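Local coordinates for uncharacterized protein (PDB 5CAG) that probably serves as the fimbrial subunit that fastens a pilus to the bacterial outer membrane, as a lipoprotein of the FimB/Mfa2 family, at residues A[16-21]-A[132-137]; A[66-71]-A[122-127]; A[38-43]-A[72-77]. One frame throughout, in Å; residues are numbered along the deposited sequence.

Contact 1: A[16-21]-A[132-137]; sequences PVSGVD and EVLRLD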
# COMPACT_ATOMS: atom_id res chain seq x y z
N PRO A 16 4.31 26.32 26.78
CA PRO A 16 3.59 25.24 27.50
C PRO A 16 3.02 24.13 26.59
O PRO A 16 2.50 24.41 25.51
CB PRO A 16 2.46 25.98 28.23
CG PRO A 16 2.32 27.29 27.52
CD PRO A 16 3.70 27.64 27.04
N VAL A 17 3.12 22.86 27.05
CA VAL A 17 2.64 21.70 26.30
C VAL A 17 1.80 20.76 27.15
O VAL A 17 2.27 20.16 28.12
CB VAL A 17 3.77 20.89 25.59
CG1 VAL A 17 4.16 21.54 24.27
CG2 VAL A 17 4.99 20.68 26.49
N SER A 18 0.54 20.61 26.74
CA SER A 18 -0.38 19.66 27.35
C SER A 18 -0.16 18.35 26.60
O SER A 18 -0.66 18.20 25.49
CB SER A 18 -1.83 20.15 27.29
OG SER A 18 -2.31 20.38 25.97
N GLY A 19 0.69 17.49 27.15
CA GLY A 19 1.04 16.21 26.53
C GLY A 19 -0.13 15.28 26.26
O GLY A 19 -1.19 15.38 26.90
N VAL A 20 0.04 14.39 25.27
CA VAL A 20 -0.98 13.40 24.93
C VAL A 20 -0.41 12.00 25.19
O VAL A 20 0.81 11.84 25.29
CB VAL A 20 -1.57 13.52 23.50
CG1 VAL A 20 -2.32 14.83 23.31
CG2 VAL A 20 -0.51 13.34 22.42
N ASP A 21 -1.29 11.01 25.36
CA ASP A 21 -0.91 9.63 25.61
C ASP A 21 -1.70 8.75 24.65
O ASP A 21 -2.91 8.54 24.81
CB ASP A 21 -1.13 9.24 27.08
CG ASP A 21 -0.56 7.90 27.53
OD1 ASP A 21 -0.11 7.11 26.66
OD2 ASP A 21 -0.60 7.61 28.75
N GLU A 132 -4.18 18.08 32.73
CA GLU A 132 -3.99 16.64 32.69
C GLU A 132 -3.67 16.14 31.23
O GLU A 132 -3.97 16.84 30.25
CB GLU A 132 -5.22 15.93 33.29
CG GLU A 132 -4.93 14.56 33.89
CD GLU A 132 -3.71 14.47 34.80
OE1 GLU A 132 -3.67 15.19 35.82
OE2 GLU A 132 -2.78 13.69 34.47
N VAL A 133 -3.03 14.95 31.13
CA VAL A 133 -2.63 14.25 29.89
C VAL A 133 -3.88 13.78 29.10
O VAL A 133 -4.72 13.07 29.66
CB VAL A 133 -1.70 13.03 30.18
CG1 VAL A 133 -0.80 12.73 28.99
CG2 VAL A 133 -0.87 13.21 31.45
N LEU A 134 -4.00 14.15 27.81
CA LEU A 134 -5.16 13.74 26.99
C LEU A 134 -4.89 12.33 26.44
O LEU A 134 -3.84 12.08 25.85
CB LEU A 134 -5.47 14.76 25.88
CG LEU A 134 -5.83 16.16 26.38
CD1 LEU A 134 -5.09 17.25 25.61
CD2 LEU A 134 -7.36 16.39 26.44
N ARG A 135 -5.81 11.38 26.71
CA ARG A 135 -5.64 9.98 26.33
C ARG A 135 -6.38 9.60 25.05
O ARG A 135 -7.61 9.52 25.02
CB ARG A 135 -6.07 9.04 27.49
CG ARG A 135 -5.04 8.87 28.61
CD ARG A 135 -5.29 9.76 29.83
NE ARG A 135 -4.12 9.81 30.72
CZ ARG A 135 -4.00 10.63 31.76
NH1 ARG A 135 -4.97 11.48 32.07
NH2 ARG A 135 -2.90 10.60 32.51
N LEU A 136 -5.61 9.36 23.98
CA LEU A 136 -6.14 8.91 22.69
C LEU A 136 -6.09 7.37 22.62
O LEU A 136 -5.08 6.77 23.00
CB LEU A 136 -5.29 9.49 21.53
CG LEU A 136 -5.41 10.95 21.08
CD1 LEU A 136 -6.80 11.33 20.68
CD2 LEU A 136 -4.68 11.89 21.98
N ASP A 137 -7.16 6.72 22.13
CA ASP A 137 -7.14 5.27 21.99
C ASP A 137 -7.33 4.96 20.52
O ASP A 137 -8.42 5.09 19.99
CB ASP A 137 -8.19 4.61 22.87
CG ASP A 137 -7.73 4.49 24.30
OD1 ASP A 137 -7.75 5.51 25.02
OD2 ASP A 137 -7.36 3.37 24.71

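Contact 2: A[66-71]-A[122-127]; sequences PGRYSV and IDELKI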
# COMPACT_ATOMS: atom_id res chain seq x y z
N PRO A 66 -1.40 22.90 22.42
CA PRO A 66 -2.81 22.97 21.98
C PRO A 66 -2.99 23.61 20.59
O PRO A 66 -2.14 24.38 20.13
CB PRO A 66 -3.49 23.78 23.09
CG PRO A 66 -2.55 23.69 24.26
CD PRO A 66 -1.19 23.70 23.64
N GLY A 67 -4.08 23.23 19.92
CA GLY A 67 -4.42 23.72 18.59
C GLY A 67 -5.15 22.70 17.73
O GLY A 67 -5.33 21.55 18.15
N ARG A 68 -5.58 23.13 16.53
CA ARG A 68 -6.25 22.28 15.54
C ARG A 68 -5.20 21.66 14.64
O ARG A 68 -4.35 22.38 14.09
CB ARG A 68 -7.27 23.07 14.70
CG ARG A 68 -8.58 23.48 15.38
CD ARG A 68 -9.60 24.04 14.38
NE ARG A 68 -9.01 24.97 13.41
CZ ARG A 68 -9.06 24.83 12.08
NH1 ARG A 68 -9.71 23.81 11.54
NH2 ARG A 68 -8.46 25.71 11.29
N TYR A 69 -5.25 20.33 14.49
CA TYR A 69 -4.32 19.56 13.68
C TYR A 69 -4.98 18.57 12.74
O TYR A 69 -6.16 18.23 12.88
CB TYR A 69 -3.40 18.71 14.58
CG TYR A 69 -2.55 19.50 15.54
CD1 TYR A 69 -1.30 19.97 15.16
CD2 TYR A 69 -2.96 19.70 16.85
CE1 TYR A 69 -0.50 20.69 16.05
CE2 TYR A 69 -2.18 20.43 17.74
CZ TYR A 69 -0.94 20.91 17.34
OH TYR A 69 -0.16 21.61 18.22
N SER A 70 -4.17 18.03 11.84
CA SER A 70 -4.47 16.90 10.98
C SER A 70 -3.47 15.84 11.44
O SER A 70 -2.34 16.21 11.74
CB SER A 70 -4.32 17.29 9.51
OG SER A 70 -5.34 18.17 9.10
N VAL A 71 -3.87 14.58 11.63
CA VAL A 71 -2.92 13.61 12.17
C VAL A 71 -2.70 12.43 11.22
O VAL A 71 -3.64 12.02 10.52
CB VAL A 71 -3.36 13.11 13.58
CG1 VAL A 71 -2.31 12.21 14.22
CG2 VAL A 71 -3.68 14.28 14.51
N ILE A 122 -6.60 11.35 10.59
CA ILE A 122 -7.67 12.18 11.13
C ILE A 122 -7.55 13.53 10.45
O ILE A 122 -6.47 14.13 10.54
CB ILE A 122 -7.58 12.29 12.68
CG1 ILE A 122 -7.58 10.91 13.35
CG2 ILE A 122 -8.68 13.18 13.23
CD1 ILE A 122 -6.90 10.87 14.70
N ASP A 123 -8.59 13.98 9.71
CA ASP A 123 -8.53 15.27 9.01
C ASP A 123 -8.49 16.42 10.01
O ASP A 123 -7.79 17.41 9.76
CB ASP A 123 -9.68 15.45 8.02
CG ASP A 123 -9.64 14.61 6.76
OD1 ASP A 123 -8.54 14.10 6.39
OD2 ASP A 123 -10.70 14.51 6.09
N GLU A 124 -9.23 16.32 11.14
CA GLU A 124 -9.22 17.37 12.16
C GLU A 124 -9.40 16.82 13.57
O GLU A 124 -10.41 16.16 13.86
CB GLU A 124 -10.25 18.48 11.90
CG GLU A 124 -9.86 19.74 12.64
CD GLU A 124 -10.86 20.87 12.65
OE1 GLU A 124 -11.16 21.43 11.57
OE2 GLU A 124 -11.30 21.24 13.76
N LEU A 125 -8.40 17.14 14.44
CA LEU A 125 -8.31 16.84 15.87
C LEU A 125 -7.94 18.11 16.61
O LEU A 125 -6.94 18.74 16.26
CB LEU A 125 -7.28 15.73 16.13
CG LEU A 125 -7.14 15.25 17.58
CD1 LEU A 125 -8.35 14.46 18.01
CD2 LEU A 125 -5.92 14.40 17.77
N LYS A 126 -8.75 18.52 17.61
CA LYS A 126 -8.52 19.75 18.38
C LYS A 126 -7.99 19.41 19.79
O LYS A 126 -8.78 19.02 20.67
CB LYS A 126 -9.81 20.59 18.44
CG LYS A 126 -9.68 22.00 19.02
CD LYS A 126 -11.01 22.75 18.98
CE LYS A 126 -11.02 24.04 19.78
NZ LYS A 126 -12.41 24.52 20.04
N ILE A 127 -6.66 19.55 19.99
CA ILE A 127 -6.04 19.33 21.30
C ILE A 127 -6.28 20.60 22.12
O ILE A 127 -5.80 21.68 21.75
CB ILE A 127 -4.53 18.95 21.20
CG1 ILE A 127 -4.36 17.48 20.83
CG2 ILE A 127 -3.75 19.23 22.49
CD1 ILE A 127 -4.16 17.30 19.44

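Contact 3: A[38-43]-A[72-77]; sequences RVIFYP and VVYNYN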
# COMPACT_ATOMS: atom_id res chain seq x y z
N ARG A 38 5.17 5.98 13.35
CA ARG A 38 5.49 7.40 13.27
C ARG A 38 4.20 8.17 13.36
O ARG A 38 3.20 7.74 12.77
CB ARG A 38 6.27 7.77 12.00
CG ARG A 38 7.00 9.11 12.13
CD ARG A 38 6.97 9.83 10.81
NE ARG A 38 7.95 10.91 10.69
CZ ARG A 38 8.43 11.34 9.53
NH1 ARG A 38 8.04 10.77 8.39
NH2 ARG A 38 9.31 12.33 9.49
N VAL A 39 4.17 9.25 14.16
CA VAL A 39 2.98 10.07 14.39
C VAL A 39 3.28 11.50 13.97
O VAL A 39 4.27 12.09 14.45
CB VAL A 39 2.49 10.00 15.86
CG1 VAL A 39 1.20 10.78 16.04
CG2 VAL A 39 2.34 8.57 16.37
N ILE A 40 2.48 12.05 13.06
CA ILE A 40 2.72 13.44 12.65
C ILE A 40 1.47 14.24 12.86
O ILE A 40 0.39 13.83 12.44
CB ILE A 40 3.28 13.63 11.22
CG1 ILE A 40 4.43 12.69 10.90
CG2 ILE A 40 3.72 15.08 11.01
CD1 ILE A 40 4.61 12.48 9.43
N PHE A 41 1.63 15.40 13.49
CA PHE A 41 0.58 16.35 13.77
C PHE A 41 0.76 17.58 12.90
O PHE A 41 1.68 18.36 13.15
CB PHE A 41 0.64 16.72 15.26
CG PHE A 41 -0.06 15.77 16.19
CD1 PHE A 41 0.55 14.59 16.60
CD2 PHE A 41 -1.31 16.08 16.72
CE1 PHE A 41 -0.08 13.74 17.50
CE2 PHE A 41 -1.95 15.21 17.60
CZ PHE A 41 -1.32 14.06 18.00
N TYR A 42 -0.05 17.76 11.86
CA TYR A 42 0.09 18.93 11.00
C TYR A 42 -0.84 20.04 11.52
O TYR A 42 -2.06 19.85 11.57
CB TYR A 42 -0.18 18.62 9.52
CG TYR A 42 0.71 17.55 8.93
CD1 TYR A 42 0.35 16.20 9.00
CD2 TYR A 42 1.89 17.87 8.28
CE1 TYR A 42 1.15 15.21 8.44
CE2 TYR A 42 2.70 16.89 7.71
CZ TYR A 42 2.32 15.56 7.80
OH TYR A 42 3.13 14.58 7.27
N PRO A 43 -0.28 21.18 11.96
CA PRO A 43 -1.15 22.25 12.46
C PRO A 43 -1.93 22.89 11.32
O PRO A 43 -1.38 23.06 10.22
CB PRO A 43 -0.16 23.22 13.10
CG PRO A 43 1.08 23.03 12.33
CD PRO A 43 1.14 21.59 11.98
N VAL A 72 -1.48 11.85 11.23
CA VAL A 72 -1.15 10.63 10.49
C VAL A 72 -0.36 9.69 11.40
O VAL A 72 0.49 10.14 12.18
CB VAL A 72 -0.42 10.79 9.12
CG1 VAL A 72 -1.28 11.51 8.09
CG2 VAL A 72 0.93 11.46 9.26
N VAL A 73 -0.67 8.40 11.34
CA VAL A 73 0.05 7.37 12.09
C VAL A 73 0.27 6.22 11.15
O VAL A 73 -0.70 5.65 10.64
CB VAL A 73 -0.64 6.88 13.38
CG1 VAL A 73 0.31 6.00 14.18
CG2 VAL A 73 -1.14 8.04 14.23
N TYR A 74 1.53 5.87 10.92
CA TYR A 74 1.82 4.74 10.04
C TYR A 74 3.03 3.97 10.59
O TYR A 74 3.78 4.52 11.40
CB TYR A 74 2.02 5.22 8.60
CG TYR A 74 3.26 6.07 8.39
CD1 TYR A 74 4.49 5.49 8.11
CD2 TYR A 74 3.19 7.46 8.46
CE1 TYR A 74 5.63 6.27 7.92
CE2 TYR A 74 4.34 8.25 8.29
CZ TYR A 74 5.55 7.65 8.02
OH TYR A 74 6.70 8.39 7.83
N ASN A 75 3.20 2.71 10.18
CA ASN A 75 4.34 1.91 10.62
C ASN A 75 5.56 2.29 9.77
O ASN A 75 5.51 2.34 8.53
CB ASN A 75 4.02 0.43 10.55
CG ASN A 75 3.59 -0.07 9.20
OD1 ASN A 75 2.60 0.40 8.60
ND2 ASN A 75 4.31 -1.06 8.71
N TYR A 76 6.68 2.57 10.45
CA TYR A 76 7.84 3.07 9.75
C TYR A 76 8.66 2.01 9.07
O TYR A 76 9.06 2.26 7.94
CB TYR A 76 8.77 3.95 10.62
CG TYR A 76 9.21 3.38 11.96
CD1 TYR A 76 10.29 2.52 12.04
CD2 TYR A 76 8.64 3.83 13.15
CE1 TYR A 76 10.73 2.03 13.27
CE2 TYR A 76 9.11 3.39 14.38
CZ TYR A 76 10.15 2.47 14.44
OH TYR A 76 10.62 2.01 15.65
N ASN A 77 8.94 0.87 9.73
CA ASN A 77 9.87 -0.09 9.13
C ASN A 77 9.21 -1.01 8.13
O ASN A 77 8.56 -1.98 8.53
CB ASN A 77 10.58 -0.91 10.20
CG ASN A 77 12.02 -1.22 9.88
OD1 ASN A 77 12.78 -0.36 9.38
ND2 ASN A 77 12.45 -2.43 10.24

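Contact 1: A[16-21]-A[132-137]
Val133 overlaps the backbone of Gly19: its CG1 lies 3.4 Å from Gly19 O and 4.0 Å from Asp21 CB. The branch is brought there by a first torsion of -153°, which turns CG1 away from the backbone N of Val133 and beside its carbonyl carbon. Next to this overlap the two segments join as parallel strands. Leu134 N gives a hydrogen bond to Gly19 O (3.2 Å), Asp21 N gives one to Leu134 O (2.8 Å), and Leu136 N gives one to Asp21 O (2.9 Å). Leu134 thus bonds to the residues on either side of Val20, the signature of parallel pairing. The last of the three bonds is less regular, its donor standing 35° out of the carbonyl plane. Val20 and Leu134 share one face of the sheet, where Val20 CB meets Leu136 CD2 at 3.8 Å and the Val20 and Leu136 side chains cross obliquely. Met62 of strand 59-62 pairs with Val20 on its other flank, so strand 20-25 is an inner strand of this domain of the transthyretin clan. Asp21 and Arg135 share the opposite face. Asp21 OD2 stays 4.6 Å from Arg135 NE, while the guanidinium lies with one face over Val133 CB and has Glu132 as a long salt-bridge partner in its own segment. Backbone bonds and apolar packing therefore join the strands, and Asp21 probably adds only a weak electrostatic attraction.

Contact 2: A[66-71]-A[122-127]
Ile122 pairs with Val71 through both backbone bonds, Val71 N to Ile122 O at 2.9 Å and Ile122 N to Val71 O at 3.0 Å. At Asp123 the chain turns a corner, and its carbonyl O accepts a hydrogen bond from Ser70 OG at 2.6 Å. The hydroxyl is directed there by a first torsion of -70°, which sets OG beside the Ser70 backbone N. The carboxylate of Asp123 is engaged by Tyr89 and Arg216. Asp123 and Glu124 face the single Ser70 between the pairs Val71-Ile122 and Tyr69-Leu125, so the register slips by one: a beta bulge in an otherwise regular antiparallel pair. Glu124 extends its chain to the edge of the Arg68 guanidinium, and Arg68 NH1 meets Glu124 OE1 at 2.8 Å in a salt bridge. The hydrogen bond within it is weak, its angle at H only 128°; the guanidinium and carboxylate planes stand 74° apart, and Lys44 is a second partner of OE1. Leu125 restores the regular pairing, Tyr69 N reaching Leu125 O at 2.9 Å, and Leu125 CD2 packs against Val71 CG2 at 4.0 Å. Lys126 crosses Arg68 at a slant, CG near CG, before its amine leads away. Ile127 closes the pairing with two bonds to Gly67, and its CD1 comes within 3.7 Å of Tyr69 CD2, the side chains crossing nearly at right angles, while Tyr69 OH bonds to Pro65 O.

Contact 3: A[38-43]-A[72-77]
Arg38 and Tyr74 run side by side from an antiparallel hydrogen-bonded pair, and their polar ends meet: Arg38 NH1 donates to Tyr74 OH at 2.8 Å. The hydroxyl oxygen lies in the guanidinium plane, whereas the ring is turned 76° against that plane and receives Arg38 CB over one face. The first torsion of Tyr74, 67°, places CG between its backbone N and carbonyl carbon and swings the ring over Arg38. Two backbone bonds set the spacing of the strands, Arg38 N to Tyr74 O (2.8 Å) and Tyr74 N to Arg38 O (3.1 Å); Ile40 and Val72 form the next such pair. On the same face Val72 CG2 touches Ile40 CB (3.8 Å) and also meets the edge of the Tyr42 ring at CE1, while Ile40 CD1 covers part of one guanidinium face. Val39 and Val73, the non-hydrogen-bonded pair between, pack CG2 to CG1 at 3.9 Å on the other face. From outside the two segments, Asp52 and Glu86 both form salt bridges with Arg38 NH2, and Glu86 O binds Tyr42 OH. The buried cation of this transthyretin-clan domain is thus paid for by its partners, and probably helps keep Asp52 and Glu86 ionised.

Contacts 2 and 3 share strand 67-75, which lies between strands 118-127 and 36-43; contact 2 samples one flank of its first half, contact 3 the other flank of its second, and their centres lie 13 Å apart. Where they meet, Tyr42 N and Ser70 O are 2.8 Å apart, a probable hydrogen bond that carries the pairing from one contact to the other, and Ile127 CD1 packs on Phe41 CE2 at 3.6 Å. Contact 1, also 13 Å from contact 2 between centres, joins it through side chains: Leu134 CD1 touches Ile127 CG2 at 3.9 Å. Contacts 1 and 3 do not touch, their nearest atoms being about 5 Å apart. Ile127 is thus common ground, reached from the parallel pairing and from Phe41.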